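Local structure of 2-pyrone-4,6-dicarboxylic acid hydrolase, putative (2FFI) at residues 89-99 / 125-136. The protein probably hydrolyses the lactone ring of 2-pyrone-4,6-dicarboxylate, as a TIM-barrel member of the amidohydrolase family. Sequence-based numbering, arbitrary orientation.
Sequences LERDVEQATLA and QWRPLLERIGEQ
Residues 95-99, the first turn of helix 95-102, pack against helix 127-136; the backbones come nearest at Gln95 with Arg132 and at Ala99 with Gln136. The two axes approach to 9.9 Å and run in roughly the same direction, 43° apart. They are neighbouring outer helices of the TIM barrel, and strand 108-110 lies between them in sequence. The loop 89-94 runs along the second helix before the first one starts. On its inner side Leu89 CD1 meets Leu129 CD2 at 4.1 Å, the two side chains lying nearly perpendicular. Val93 CG2 adds a looser contact to the same methyl. Leu89 and Ile133 both reach Val109 of the strand beneath. Leu98 CD2 lies against Arg132 CB, 3.5 Å away.

At the outer edge, Gln95 bends at chi2 (-74°) and lays its amide among Arg132, Glu135 and Gln136. Gln95 CG packs on Arg132 CD at 3.5 Å. With an alanine here, the aliphatic part of Arg132 would probably lose its cover and be freer to turn.

At the N-terminal end of helix 127-136, Arg91 swings back over Trp126, the N-cap residue, in an off-centre cation-pi contact. The exact placing of the guanidinium is doubtful. As modelled, it stands nearly upright on the indole, the planes 87° apart. CZ of Arg91 sits 4.6 Å from the centroid of the five-membered ring of Trp126.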
ATOM      1  N   LEU A  89       6.241  12.667  -0.480  1.00 27.57           N
ATOM      2  CA  LEU A  89       7.154  13.785  -0.288  1.00 28.89           C
ATOM      3  C   LEU A  89       7.468  14.567  -1.553  1.00 30.02           C
ATOM      4  O   LEU A  89       7.495  14.018  -2.656  1.00 29.86           O
ATOM      5  CB  LEU A  89       8.455  13.272   0.313  1.00 27.85           C
ATOM      6  CG  LEU A  89       8.305  12.480   1.608  1.00 27.52           C
ATOM      7  CD1 LEU A  89       9.625  11.785   1.913  1.00 30.05           C
ATOM      8  CD2 LEU A  89       7.893  13.399   2.741  1.00 25.35           C
ATOM      9  N   GLU A  90       7.726  15.857  -1.383  1.00 31.65           N
ATOM     10  CA  GLU A  90       8.049  16.713  -2.514  1.00 33.96           C
ATOM     11  C   GLU A  90       9.433  16.307  -3.025  1.00 34.48           C
ATOM     12  O   GLU A  90      10.199  15.664  -2.311  1.00 34.12           O
ATOM     13  CB  GLU A  90       8.041  18.183  -2.083  1.00 34.54           C
ATOM     14  CG  GLU A  90       7.561  19.177  -3.154  1.00 36.15           C
ATOM     15  CD  GLU A  90       6.073  19.478  -3.062  1.00 37.82           C
ATOM     16  OE1 GLU A  90       5.270  18.878  -3.816  1.00 38.59           O
ATOM     17  OE2 GLU A  90       5.701  20.323  -2.220  1.00 38.64           O
ATOM     18  N   ARG A  91       9.745  16.679  -4.261  1.00 35.67           N
ATOM     19  CA  ARG A  91      11.023  16.332  -4.874  1.00 37.59           C
ATOM     20  C   ARG A  91      12.200  16.396  -3.903  1.00 37.36           C
ATOM     21  O   ARG A  91      12.735  15.369  -3.521  1.00 38.14           O
ATOM     22  CB  ARG A  91      11.303  17.245  -6.074  1.00 40.86           C
ATOM     23  CG  ARG A  91      12.395  16.727  -7.009  1.00 43.99           C
ATOM     24  CD  ARG A  91      11.840  15.746  -8.044  1.00 45.88           C
ATOM     25  NE  ARG A  91      11.241  16.442  -9.188  1.00 48.94           N
ATOM     26  CZ  ARG A  91      10.720  15.841 -10.258  1.00 49.99           C
ATOM     27  NH1 ARG A  91      10.715  14.516 -10.349  1.00 50.91           N
ATOM     28  NH2 ARG A  91      10.199  16.564 -11.244  1.00 50.76           N
ATOM     29  N   ASP A  92      12.609  17.597  -3.509  1.00 37.46           N
ATOM     30  CA  ASP A  92      13.729  17.745  -2.588  1.00 37.17           C
ATOM     31  C   ASP A  92      13.298  18.033  -1.147  1.00 36.37           C
ATOM     32  O   ASP A  92      12.762  19.098  -0.836  1.00 35.34           O
ATOM     33  CB  ASP A  92      14.692  18.830  -3.094  1.00 38.62           C
ATOM     34  CG  ASP A  92      13.969  20.053  -3.666  1.00 40.34           C
ATOM     35  OD1 ASP A  92      13.351  20.816  -2.886  1.00 40.50           O
ATOM     36  OD2 ASP A  92      14.022  20.251  -4.906  1.00 40.61           O
ATOM     37  N   VAL A  93      13.542  17.065  -0.268  1.00 35.32           N
ATOM     38  CA  VAL A  93      13.173  17.188   1.137  1.00 33.97           C
ATOM     39  C   VAL A  93      14.371  16.885   2.024  1.00 31.81           C
ATOM     40  O   VAL A  93      15.174  16.005   1.715  1.00 32.19           O
ATOM     41  CB  VAL A  93      12.036  16.213   1.485  1.00 34.80           C
ATOM     42  CG1 VAL A  93      11.570  16.454   2.909  1.00 34.71           C
ATOM     43  CG2 VAL A  93      10.884  16.394   0.511  1.00 35.68           C
ATOM     44  N   GLU A  94      14.480  17.592   3.141  1.00 29.38           N
ATOM     45  CA  GLU A  94      15.611  17.385   4.031  1.00 28.89           C
ATOM     46  C   GLU A  94      15.415  16.279   5.072  1.00 26.37           C
ATOM     47  O   GLU A  94      14.303  16.046   5.541  1.00 25.73           O
ATOM     48  CB  GLU A  94      15.970  18.706   4.720  1.00 32.10           C
ATOM     49  CG  GLU A  94      15.047  19.144   5.864  1.00 36.96           C
ATOM     50  CD  GLU A  94      13.646  19.560   5.429  1.00 39.79           C
ATOM     51  OE1 GLU A  94      13.174  20.624   5.922  1.00 40.89           O
ATOM     52  OE2 GLU A  94      13.016  18.830   4.620  1.00 38.52           O
ATOM     53  N   GLN A  95      16.503  15.593   5.423  1.00 23.85           N
ATOM     54  CA  GLN A  95      16.439  14.516   6.408  1.00 22.04           C
ATOM     55  C   GLN A  95      15.727  14.944   7.681  1.00 20.82           C
ATOM     56  O   GLN A  95      15.034  14.148   8.316  1.00 19.76           O
ATOM     57  CB  GLN A  95      17.834  14.034   6.783  1.00 22.66           C
ATOM     58  CG  GLN A  95      18.561  13.294   5.691  1.00 24.64           C
ATOM     59  CD  GLN A  95      18.038  11.893   5.455  1.00 24.70           C
ATOM     60  OE1 GLN A  95      18.656  11.121   4.729  1.00 25.89           O
ATOM     61  NE2 GLN A  95      16.899  11.560   6.052  1.00 24.75           N
ATOM     62  N   ALA A  96      15.903  16.199   8.067  1.00 19.25           N
ATOM     63  CA  ALA A  96      15.252  16.674   9.271  1.00 19.36           C
ATOM     64  C   ALA A  96      13.762  16.310   9.301  1.00 19.64           C
ATOM     65  O   ALA A  96      13.295  15.729  10.275  1.00 19.51           O
ATOM     66  CB  ALA A  96      15.431  18.181   9.406  1.00 19.35           C
ATOM     67  N   THR A  97      13.011  16.626   8.248  1.00 19.89           N
ATOM     68  CA  THR A  97      11.592  16.313   8.295  1.00 20.96           C
ATOM     69  C   THR A  97      11.305  14.815   8.207  1.00 21.83           C
ATOM     70  O   THR A  97      10.317  14.356   8.778  1.00 22.62           O
ATOM     71  CB  THR A  97      10.776  17.073   7.209  1.00 20.32           C
ATOM     72  OG1 THR A  97      10.997  16.493   5.921  1.00 21.77           O
ATOM     73  CG2 THR A  97      11.166  18.526   7.189  1.00 19.06           C
ATOM     74  N   LEU A  98      12.155  14.053   7.512  1.00 21.00           N
ATOM     75  CA  LEU A  98      11.945  12.608   7.400  1.00 21.35           C
ATOM     76  C   LEU A  98      12.092  11.928   8.766  1.00 21.55           C
ATOM     77  O   LEU A  98      11.339  11.016   9.106  1.00 22.97           O
ATOM     78  CB  LEU A  98      12.934  11.977   6.412  1.00 21.37           C
ATOM     79  CG  LEU A  98      12.718  12.171   4.907  1.00 21.42           C
ATOM     80  CD1 LEU A  98      12.804  13.638   4.573  1.00 21.72           C
ATOM     81  CD2 LEU A  98      13.770  11.391   4.122  1.00 20.92           C
ATOM     82  N   ALA A  99      13.060  12.383   9.550  1.00 21.20           N
ATOM     83  CA  ALA A  99      13.293  11.823  10.865  1.00 19.28           C
ATOM     84  C   ALA A  99      12.094  12.104  11.729  1.00 19.48           C
ATOM     85  O   ALA A  99      11.553  11.194  12.348  1.00 20.14           O
ATOM     86  CB  ALA A  99      14.527  12.435  11.472  1.00 18.46           C
ATOM     87  N   GLN A 125      16.926  13.643 -11.173  1.00 43.18           N
ATOM     88  CA  GLN A 125      15.944  14.547 -10.579  1.00 42.77           C
ATOM     89  C   GLN A 125      15.139  13.848  -9.485  1.00 41.41           C
ATOM     90  O   GLN A 125      14.255  14.442  -8.882  1.00 41.75           O
ATOM     91  CB  GLN A 125      14.997  15.088 -11.651  1.00 43.16           C
ATOM     92  CG  GLN A 125      14.127  14.040 -12.315  1.00 44.90           C
ATOM     93  CD  GLN A 125      13.133  14.653 -13.302  1.00 46.99           C
ATOM     94  OE1 GLN A 125      12.395  15.589 -12.969  1.00 46.95           O
ATOM     95  NE2 GLN A 125      13.099  14.115 -14.519  1.00 47.46           N
ATOM     96  N   TRP A 126      15.459  12.583  -9.232  1.00 39.86           N
ATOM     97  CA  TRP A 126      14.779  11.811  -8.209  1.00 38.05           C
ATOM     98  C   TRP A 126      15.752  11.277  -7.155  1.00 37.79           C
ATOM     99  O   TRP A 126      15.369  11.060  -6.004  1.00 37.76           O
ATOM    100  CB  TRP A 126      14.011  10.642  -8.842  1.00 38.76           C
ATOM    101  CG  TRP A 126      12.685  11.008  -9.460  1.00 36.96           C
ATOM    102  CD1 TRP A 126      12.458  11.397 -10.746  1.00 36.91           C
ATOM    103  CD2 TRP A 126      11.414  11.049  -8.798  1.00 36.48           C
ATOM    104  NE1 TRP A 126      11.124  11.682 -10.927  1.00 36.58           N
ATOM    105  CE2 TRP A 126      10.462  11.477  -9.745  1.00 36.89           C
ATOM    106  CE3 TRP A 126      10.989  10.769  -7.492  1.00 35.46           C
ATOM    107  CZ2 TRP A 126       9.107  11.628  -9.429  1.00 37.32           C
ATOM    108  CZ3 TRP A 126       9.643  10.920  -7.180  1.00 34.67           C
ATOM    109  CH2 TRP A 126       8.722  11.347  -8.143  1.00 35.85           C
ATOM    110  N   ARG A 127      17.004  11.061  -7.553  1.00 37.12           N
ATOM    111  CA  ARG A 127      18.038  10.551  -6.653  1.00 36.75           C
ATOM    112  C   ARG A 127      18.119  11.327  -5.336  1.00 35.70           C
ATOM    113  O   ARG A 127      18.232  10.728  -4.266  1.00 35.20           O
ATOM    114  CB  ARG A 127      19.410  10.559  -7.350  1.00 38.51           C
ATOM    115  CG  ARG A 127      20.585  10.133  -6.463  1.00 40.66           C
ATOM    116  CD  ARG A 127      21.897  10.009  -7.250  1.00 42.66           C
ATOM    117  NE  ARG A 127      22.115   8.675  -7.822  1.00 43.46           N
ATOM    118  CZ  ARG A 127      22.623   7.635  -7.160  1.00 43.18           C
ATOM    119  NH1 ARG A 127      22.975   7.759  -5.890  1.00 42.41           N
ATOM    120  NH2 ARG A 127      22.789   6.470  -7.774  1.00 43.51           N
ATOM    121  N   PRO A 128      18.070  12.670  -5.396  1.00 34.48           N
ATOM    122  CA  PRO A 128      18.140  13.490  -4.183  1.00 33.87           C
ATOM    123  C   PRO A 128      17.179  13.032  -3.081  1.00 32.63           C
ATOM    124  O   PRO A 128      17.509  13.111  -1.895  1.00 31.28           O
ATOM    125  CB  PRO A 128      17.809  14.881  -4.703  1.00 34.00           C
ATOM    126  CG  PRO A 128      18.437  14.861  -6.045  1.00 35.39           C
ATOM    127  CD  PRO A 128      17.998  13.528  -6.592  1.00 34.19           C
ATOM    128  N   LEU A 129      16.002  12.553  -3.495  1.00 31.10           N
ATOM    129  CA  LEU A 129      14.962  12.074  -2.588  1.00 30.18           C
ATOM    130  C   LEU A 129      15.144  10.598  -2.267  1.00 30.82           C
ATOM    131  O   LEU A 129      14.985  10.174  -1.119  1.00 31.57           O
ATOM    132  CB  LEU A 129      13.583  12.299  -3.213  1.00 28.70           C
ATOM    133  CG  LEU A 129      12.284  12.005  -2.447  1.00 26.93           C
ATOM    134  CD1 LEU A 129      11.979  10.534  -2.491  1.00 27.23           C
ATOM    135  CD2 LEU A 129      12.385  12.512  -1.025  1.00 26.25           C
ATOM    136  N   LEU A 130      15.478   9.813  -3.283  1.00 31.29           N
ATOM    137  CA  LEU A 130      15.696   8.382  -3.099  1.00 31.81           C
ATOM    138  C   LEU A 130      16.806   8.116  -2.080  1.00 33.01           C
ATOM    139  O   LEU A 130      16.763   7.118  -1.362  1.00 32.79           O
ATOM    140  CB  LEU A 130      16.047   7.733  -4.437  1.00 30.95           C
ATOM    141  CG  LEU A 130      14.923   7.834  -5.471  1.00 30.41           C
ATOM    142  CD1 LEU A 130      15.409   7.373  -6.821  1.00 29.63           C
ATOM    143  CD2 LEU A 130      13.735   7.008  -5.005  1.00 29.14           C
ATOM    144  N   GLU A 131      17.802   8.997  -2.025  1.00 34.32           N
ATOM    145  CA  GLU A 131      18.881   8.825  -1.060  1.00 35.09           C
ATOM    146  C   GLU A 131      18.364   9.197   0.328  1.00 34.14           C
ATOM    147  O   GLU A 131      18.681   8.527   1.306  1.00 33.89           O
ATOM    148  CB  GLU A 131      20.091   9.705  -1.399  1.00 37.09           C
ATOM    149  CG  GLU A 131      20.715   9.470  -2.768  1.00 40.46           C
ATOM    150  CD  GLU A 131      22.003  10.266  -2.964  1.00 42.91           C
ATOM    151  OE1 GLU A 131      21.997  11.496  -2.718  1.00 43.98           O
ATOM    152  OE2 GLU A 131      23.021   9.666  -3.377  1.00 44.20           O
ATOM    153  N   ARG A 132      17.571  10.263   0.412  1.00 32.86           N
ATOM    154  CA  ARG A 132      17.027  10.698   1.698  1.00 31.94           C
ATOM    155  C   ARG A 132      16.235   9.581   2.373  1.00 31.59           C
ATOM    156  O   ARG A 132      16.426   9.329   3.569  1.00 30.83           O
ATOM    157  CB  ARG A 132      16.104  11.914   1.541  1.00 34.34           C
ATOM    158  CG  ARG A 132      16.766  13.261   1.200  1.00 36.22           C
ATOM    159  CD  ARG A 132      17.639  13.775   2.325  1.00 38.61           C
ATOM    160  NE  ARG A 132      18.856  12.976   2.453  1.00 42.31           N
ATOM    161  CZ  ARG A 132      19.847  12.981   1.562  1.00 43.53           C
ATOM    162  NH1 ARG A 132      20.922  12.218   1.746  1.00 42.93           N
ATOM    163  NH2 ARG A 132      19.769  13.765   0.491  1.00 43.96           N
ATOM    164  N   ILE A 133      15.354   8.904   1.624  1.00 30.17           N
ATOM    165  CA  ILE A 133      14.547   7.835   2.222  1.00 28.65           C
ATOM    166  C   ILE A 133      15.372   6.603   2.526  1.00 27.53           C
ATOM    167  O   ILE A 133      15.025   5.834   3.410  1.00 28.45           O
ATOM    168  CB  ILE A 133      13.350   7.398   1.333  1.00 28.90           C
ATOM    169  CG1 ILE A 133      13.734   6.179   0.503  1.00 29.62           C
ATOM    170  CG2 ILE A 133      12.908   8.541   0.443  1.00 27.70           C
ATOM    171  CD1 ILE A 133      12.556   5.523  -0.178  1.00 29.21           C
ATOM    172  N   GLY A 134      16.459   6.415   1.784  1.00 27.03           N
ATOM    173  CA  GLY A 134      17.320   5.271   2.015  1.00 24.86           C
ATOM    174  C   GLY A 134      18.026   5.361   3.357  1.00 23.77           C
ATOM    175  O   GLY A 134      18.076   4.376   4.092  1.00 22.26           O
ATOM    176  N   GLU A 135      18.565   6.542   3.672  1.00 23.76           N
ATOM    177  CA  GLU A 135      19.289   6.778   4.919  1.00 23.75           C
ATOM    178  C   GLU A 135      18.338   6.668   6.102  1.00 23.37           C
ATOM    179  O   GLU A 135      18.781   6.491   7.238  1.00 22.80           O
ATOM    180  CB  GLU A 135      19.969   8.162   4.900  1.00 23.82           C
ATOM    181  CG  GLU A 135      20.607   8.598   6.242  1.00 26.97           C
ATOM    182  CD  GLU A 135      21.248  10.002   6.210  1.00 28.32           C
ATOM    183  OE1 GLU A 135      21.528  10.546   7.306  1.00 28.92           O
ATOM    184  OE2 GLU A 135      21.483  10.553   5.107  1.00 28.25           O
ATOM    185  N   GLN A 136      17.033   6.770   5.842  1.00 22.93           N
ATOM    186  CA  GLN A 136      16.038   6.651   6.913  1.00 20.35           C
ATOM    187  C   GLN A 136      15.545   5.211   7.007  1.00 17.72           C
ATOM    188  O   GLN A 136      14.919   4.827   7.989  1.00 17.80           O
ATOM    189  CB  GLN A 136      14.844   7.577   6.666  1.00 20.75           C
ATOM    190  CG  GLN A 136      14.131   7.991   7.947  1.00 20.75           C
ATOM    191  CD  GLN A 136      15.012   8.848   8.831  1.00 21.47           C
ATOM    192  OE1 GLN A 136      14.736   9.017  10.014  1.00 20.85           O
ATOM    193  NE2 GLN A 136      16.077   9.406   8.255  1.00 22.72           N
TER